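Rubber oxygenase (Streptomyces sp., PDB 5O1L) cleaves the carbon backbone of poly(cis-1,4-isoprene) rubber oxidatively with a non-covalently bound b-type heme, adding dioxygen across double bonds to release oligo-isoprenoids ending in keto and aldehyde groups. Local coordinates at residues Leu314-Phe326 against Leu378-Leu390. Residues are numbered along the deposited sequence; the frame is centred on the assembly and turned at random.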
loop_
_atom_site.group_PDB
_atom_site.type_symbol
_atom_site.label_atom_id
_atom_site.label_comp_id
_atom_site.label_asym_id
_atom_site.label_seq_id
_atom_site.Cartn_x
_atom_site.Cartn_y
_atom_site.Cartn_z
ATOM N N LEU A 314 -11.148 -17.663 1.472
ATOM C CA LEU A 314 -12.254 -16.718 1.526
ATOM C C LEU A 314 -13.435 -17.343 0.843
ATOM O O LEU A 314 -13.277 -18.225 -0.023
ATOM C CB LEU A 314 -11.868 -15.444 0.752
ATOM C CG LEU A 314 -10.735 -14.610 1.334
ATOM C CD1 LEU A 314 -10.420 -13.407 0.459
ATOM C CD2 LEU A 314 -11.117 -14.112 2.731
ATOM N N ASP A 315 -14.628 -16.839 1.152
ATOM C CA ASP A 315 -15.865 -17.350 0.538
ATOM C C ASP A 315 -16.128 -16.613 -0.770
ATOM O O ASP A 315 -17.210 -16.086 -0.987
ATOM C CB ASP A 315 -17.070 -17.201 1.483
ATOM C CG ASP A 315 -18.323 -17.953 0.978
ATOM O OD1 ASP A 315 -18.197 -19.082 0.436
ATOM O OD2 ASP A 315 -19.448 -17.416 1.116
ATOM N N ALA A 316 -15.117 -16.532 -1.625
ATOM C CA ALA A 316 -15.195 -15.700 -2.809
ATOM C C ALA A 316 -15.264 -16.508 -4.091
ATOM O O ALA A 316 -15.674 -15.941 -5.080
ATOM C CB ALA A 316 -14.008 -14.772 -2.864
ATOM N N GLY A 317 -14.891 -17.771 -4.114
ATOM C CA GLY A 317 -14.834 -18.531 -5.351
ATOM C C GLY A 317 -13.493 -18.414 -6.045
ATOM O O GLY A 317 -13.363 -18.781 -7.209
ATOM N N LEU A 318 -12.503 -17.814 -5.411
ATOM C CA LEU A 318 -11.157 -17.696 -6.002
ATOM C C LEU A 318 -10.378 -18.936 -5.735
ATOM O O LEU A 318 -9.726 -19.047 -4.675
ATOM C CB LEU A 318 -10.337 -16.517 -5.505
ATOM C CG LEU A 318 -10.724 -15.186 -6.115
ATOM C CD1 LEU A 318 -10.029 -14.045 -5.412
ATOM C CD2 LEU A 318 -10.454 -15.057 -7.649
ATOM N N THR A 319 -10.380 -19.850 -6.689
ATOM C CA THR A 319 -9.648 -21.082 -6.517
ATOM C C THR A 319 -8.166 -20.869 -6.738
ATOM O O THR A 319 -7.739 -19.847 -7.309
ATOM C CB THR A 319 -10.178 -22.135 -7.466
ATOM O OG1 THR A 319 -9.889 -21.714 -8.795
ATOM C CG2 THR A 319 -11.702 -22.328 -7.312
ATOM N N ARG A 320 -7.320 -21.779 -6.290
ATOM C CA ARG A 320 -5.892 -21.616 -6.495
ATOM C C ARG A 320 -5.496 -21.357 -7.987
ATOM O O ARG A 320 -4.670 -20.508 -8.250
ATOM C CB ARG A 320 -5.102 -22.825 -5.910
ATOM C CG ARG A 320 -4.708 -22.572 -4.467
ATOM C CD ARG A 320 -3.926 -23.753 -3.855
ATOM N NE ARG A 320 -2.451 -23.612 -3.969
ATOM C CZ ARG A 320 -1.680 -22.834 -3.187
ATOM N NH1 ARG A 320 -2.194 -22.136 -2.164
ATOM N NH2 ARG A 320 -0.370 -22.781 -3.411
ATOM N N PRO A 321 -6.126 -22.080 -8.937
ATOM C CA PRO A 321 -5.706 -21.831 -10.308
ATOM C C PRO A 321 -6.206 -20.504 -10.825
ATOM O O PRO A 321 -5.521 -19.897 -11.629
ATOM C CB PRO A 321 -6.334 -22.984 -11.095
ATOM C CG PRO A 321 -6.424 -24.019 -10.083
ATOM C CD PRO A 321 -6.889 -23.337 -8.841
ATOM N N LEU A 322 -7.350 -20.048 -10.400
ATOM C CA LEU A 322 -7.823 -18.687 -10.815
ATOM C C LEU A 322 -6.928 -17.626 -10.220
ATOM O O LEU A 322 -6.556 -16.610 -10.893
ATOM C CB LEU A 322 -9.279 -18.411 -10.374
ATOM C CG LEU A 322 -10.319 -19.174 -11.178
ATOM C CD1 LEU A 322 -11.694 -18.749 -10.618
ATOM C CD2 LEU A 322 -10.201 -18.855 -12.641
ATOM N N ILE A 323 -6.538 -17.771 -8.967
ATOM C CA ILE A 323 -5.679 -16.775 -8.346
ATOM C C ILE A 323 -4.357 -16.730 -9.046
ATOM O O ILE A 323 -3.847 -15.660 -9.382
ATOM C CB ILE A 323 -5.367 -17.123 -6.849
ATOM C CG1 ILE A 323 -6.615 -17.020 -6.027
ATOM C CG2 ILE A 323 -4.241 -16.226 -6.284
ATOM C CD1 ILE A 323 -6.543 -17.803 -4.717
ATOM N N GLY A 324 -3.784 -17.882 -9.349
ATOM C CA GLY A 324 -2.541 -17.954 -9.990
ATOM C C GLY A 324 -2.569 -17.353 -11.368
ATOM O O GLY A 324 -1.658 -16.619 -11.744
ATOM N N ALA A 325 -3.581 -17.723 -12.135
ATOM C CA ALA A 325 -3.651 -17.281 -13.495
ATOM C C ALA A 325 -3.874 -15.773 -13.554
ATOM O O ALA A 325 -3.228 -15.133 -14.312
ATOM C CB ALA A 325 -4.756 -18.026 -14.241
ATOM N N PHE A 326 -4.816 -15.281 -12.777
ATOM C CA PHE A 326 -5.090 -13.851 -12.796
ATOM C C PHE A 326 -3.920 -13.052 -12.234
ATOM O O PHE A 326 -3.580 -11.973 -12.764
ATOM C CB PHE A 326 -6.393 -13.522 -12.071
ATOM C CG PHE A 326 -6.839 -12.097 -12.316
ATOM C CD1 PHE A 326 -7.338 -11.773 -13.550
ATOM C CD2 PHE A 326 -6.706 -11.166 -11.358
ATOM C CE1 PHE A 326 -7.752 -10.506 -13.837
ATOM C CE2 PHE A 326 -7.057 -9.814 -11.677
ATOM C CZ PHE A 326 -7.517 -9.554 -12.878
ATOM N N LEU A 378 -14.655 -15.687 -12.947
ATOM C CA LEU A 378 -13.498 -14.995 -12.424
ATOM C C LEU A 378 -13.884 -13.580 -12.011
ATOM O O LEU A 378 -13.548 -13.146 -10.899
ATOM C CB LEU A 378 -12.406 -14.938 -13.505
ATOM C CG LEU A 378 -11.207 -14.021 -13.134
ATOM C CD1 LEU A 378 -10.444 -14.495 -11.889
ATOM C CD2 LEU A 378 -10.283 -13.958 -14.330
ATOM N N GLU A 379 -14.580 -12.853 -12.893
ATOM C CA GLU A 379 -14.998 -11.517 -12.559
ATOM C C GLU A 379 -15.812 -11.493 -11.267
ATOM O O GLU A 379 -15.606 -10.619 -10.396
ATOM C CB GLU A 379 -15.766 -10.877 -13.724
ATOM C CG GLU A 379 -16.199 -9.468 -13.427
ATOM C CD GLU A 379 -17.186 -8.919 -14.418
ATOM O OE1 GLU A 379 -18.229 -9.560 -14.684
ATOM O OE2 GLU A 379 -16.966 -7.800 -14.942
ATOM N N GLU A 380 -16.747 -12.443 -11.093
ATOM C CA GLU A 380 -17.566 -12.485 -9.875
ATOM C C GLU A 380 -16.751 -12.810 -8.700
ATOM O O GLU A 380 -16.995 -12.237 -7.623
ATOM C CB GLU A 380 -18.694 -13.445 -10.122
ATOM C CG GLU A 380 -19.614 -13.660 -8.901
ATOM C CD GLU A 380 -20.260 -12.395 -8.299
ATOM O OE1 GLU A 380 -20.244 -11.272 -8.852
ATOM O OE2 GLU A 380 -20.848 -12.559 -7.161
ATOM N N ALA A 381 -15.808 -13.742 -8.818
ATOM C CA ALA A 381 -14.915 -14.098 -7.692
ATOM C C ALA A 381 -14.064 -12.878 -7.280
ATOM O O ALA A 381 -13.902 -12.635 -6.052
ATOM C CB ALA A 381 -14.076 -15.261 -8.061
ATOM N N LEU A 382 -13.577 -12.124 -8.242
ATOM C CA LEU A 382 -12.834 -10.885 -7.898
ATOM C C LEU A 382 -13.765 -9.906 -7.197
ATOM O O LEU A 382 -13.308 -9.241 -6.235
ATOM C CB LEU A 382 -12.224 -10.290 -9.158
ATOM C CG LEU A 382 -11.130 -11.149 -9.751
ATOM C CD1 LEU A 382 -10.737 -10.596 -11.130
ATOM C CD2 LEU A 382 -9.903 -11.183 -8.833
ATOM N N ARG A 383 -14.969 -9.741 -7.647
ATOM C CA ARG A 383 -15.890 -8.789 -7.011
ATOM C C ARG A 383 -16.154 -9.208 -5.561
ATOM O O ARG A 383 -16.087 -8.364 -4.666
ATOM C CB ARG A 383 -17.197 -8.761 -7.779
ATOM C CG ARG A 383 -18.136 -7.671 -7.323
ATOM C CD ARG A 383 -19.523 -7.790 -7.872
ATOM N NE ARG A 383 -20.179 -8.929 -7.291
ATOM C CZ ARG A 383 -20.919 -8.936 -6.216
ATOM N NH1 ARG A 383 -21.457 -10.047 -5.802
ATOM N NH2 ARG A 383 -21.130 -7.786 -5.538
ATOM N N LYS A 384 -16.371 -10.506 -5.323
ATOM C CA LYS A 384 -16.636 -10.954 -3.954
ATOM C C LYS A 384 -15.358 -10.778 -3.113
ATOM O O LYS A 384 -15.458 -10.393 -1.903
ATOM C CB LYS A 384 -17.054 -12.427 -3.931
ATOM C CG LYS A 384 -18.452 -12.666 -4.465
ATOM C CD LYS A 384 -18.886 -14.039 -4.043
ATOM C CE LYS A 384 -20.344 -14.326 -4.408
ATOM N NZ LYS A 384 -20.503 -14.903 -5.757
ATOM N N PHE A 385 -14.198 -11.043 -3.652
ATOM C CA PHE A 385 -12.926 -10.786 -2.968
ATOM C C PHE A 385 -12.827 -9.321 -2.520
ATOM O O PHE A 385 -12.480 -9.051 -1.351
ATOM C CB PHE A 385 -11.757 -11.172 -3.902
ATOM C CG PHE A 385 -10.411 -10.745 -3.503
ATOM C CD1 PHE A 385 -9.721 -11.456 -2.542
ATOM C CD2 PHE A 385 -9.822 -9.627 -4.033
ATOM C CE1 PHE A 385 -8.459 -11.045 -2.126
ATOM C CE2 PHE A 385 -8.546 -9.273 -3.680
ATOM C CZ PHE A 385 -7.887 -9.955 -2.725
ATOM N N VAL A 386 -13.098 -8.394 -3.400
ATOM C CA VAL A 386 -12.987 -6.989 -3.065
ATOM C C VAL A 386 -13.976 -6.642 -1.931
ATOM O O VAL A 386 -13.592 -5.918 -0.997
ATOM C CB VAL A 386 -13.159 -6.099 -4.325
ATOM C CG1 VAL A 386 -13.153 -4.644 -3.865
ATOM C CG2 VAL A 386 -11.972 -6.363 -5.251
ATOM N N LEU A 387 -15.206 -7.127 -2.009
ATOM C CA LEU A 387 -16.182 -6.865 -0.966
ATOM C C LEU A 387 -15.734 -7.421 0.347
ATOM O O LEU A 387 -15.903 -6.761 1.404
ATOM C CB LEU A 387 -17.522 -7.438 -1.376
ATOM C CG LEU A 387 -18.229 -6.781 -2.515
ATOM C CD1 LEU A 387 -19.470 -7.637 -2.747
ATOM C CD2 LEU A 387 -18.618 -5.305 -2.273
ATOM N N LEU A 388 -15.123 -8.591 0.342
ATOM C CA LEU A 388 -14.634 -9.172 1.586
ATOM C C LEU A 388 -13.487 -8.324 2.153
ATOM O O LEU A 388 -13.428 -8.121 3.376
ATOM C CB LEU A 388 -14.250 -10.616 1.440
ATOM C CG LEU A 388 -15.448 -11.529 1.212
ATOM C CD1 LEU A 388 -15.036 -12.908 0.698
ATOM C CD2 LEU A 388 -16.368 -11.684 2.462
ATOM N N PHE A 389 -12.587 -7.804 1.323
ATOM C CA PHE A 389 -11.507 -6.940 1.814
ATOM C C PHE A 389 -12.026 -5.602 2.243
ATOM O O PHE A 389 -11.460 -5.049 3.178
ATOM C CB PHE A 389 -10.416 -6.803 0.746
ATOM C CG PHE A 389 -9.334 -7.828 0.836
ATOM C CD1 PHE A 389 -9.569 -9.117 1.309
ATOM C CD2 PHE A 389 -8.048 -7.505 0.397
ATOM C CE1 PHE A 389 -8.552 -10.040 1.418
ATOM C CE2 PHE A 389 -7.027 -8.453 0.477
ATOM C CZ PHE A 389 -7.287 -9.722 0.987
ATOM N N LEU A 390 -13.096 -5.072 1.653
ATOM C CA LEU A 390 -13.773 -3.907 2.215
ATOM C C LEU A 390 -14.383 -4.214 3.588
ATOM O O LEU A 390 -14.200 -3.433 4.520
ATOM C CB LEU A 390 -14.877 -3.376 1.297
ATOM C CG LEU A 390 -14.504 -2.653 0.022
ATOM C CD1 LEU A 390 -15.743 -2.456 -0.853
ATOM C CD2 LEU A 390 -13.920 -1.298 0.382
HETATM O O HOH W 1 -17.931 -16.172 -6.649
#
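Helix 320-326 crosses helix 378-390 almost perpendicularly (-91°) with axes 11.3 Å apart, while the connector 314-319 brings G317 CA to 5.0 Å from A381 CA. In this all-helical globin-clan oxygenase, the contact thus seats an interhelical loop, which follows helix 298-313, on helix 373-393. No direct hydrogen bond spans the two segments. The backbone evidence is a CA-H...O contact from A381 CA to A316 O at 3.3 Å, while the A316 methyl lies over the helix backbone near F385 N. G317 adopts a positive phi that suits glycine, and with no side chain there its backbone passes close to A381.

L318 supplies two prongs: CD2 meets the A381 methyl at 3.7 Å, and CD1 packs on F385 CB. Further back, L314 CD1 reaches the edge of the F385 ring near its plane, 3.6 Å from CD1 of that ring, and also touches F389, which makes a cation-pi contact with R170. At the other end, with CG anti to the backbone N (chi1 -168°), F326 carries its ring to L378 and L382: CD1 of the ring meets L378 CD2, L382 CD1 sits over one face in a CH-pi contact, 14° off the ring normal, and W355 of helix 345-362 meets F326 edge-to-face. On the polar flank, E380 OE2 receives R383 NH1 through its syn lone pair and K384 NZ through its anti one, which probably holds the lysine beside the loop. K384 NZ then donates to a water at 3.0 Å, which in turn donates to A316 O at 2.8 Å.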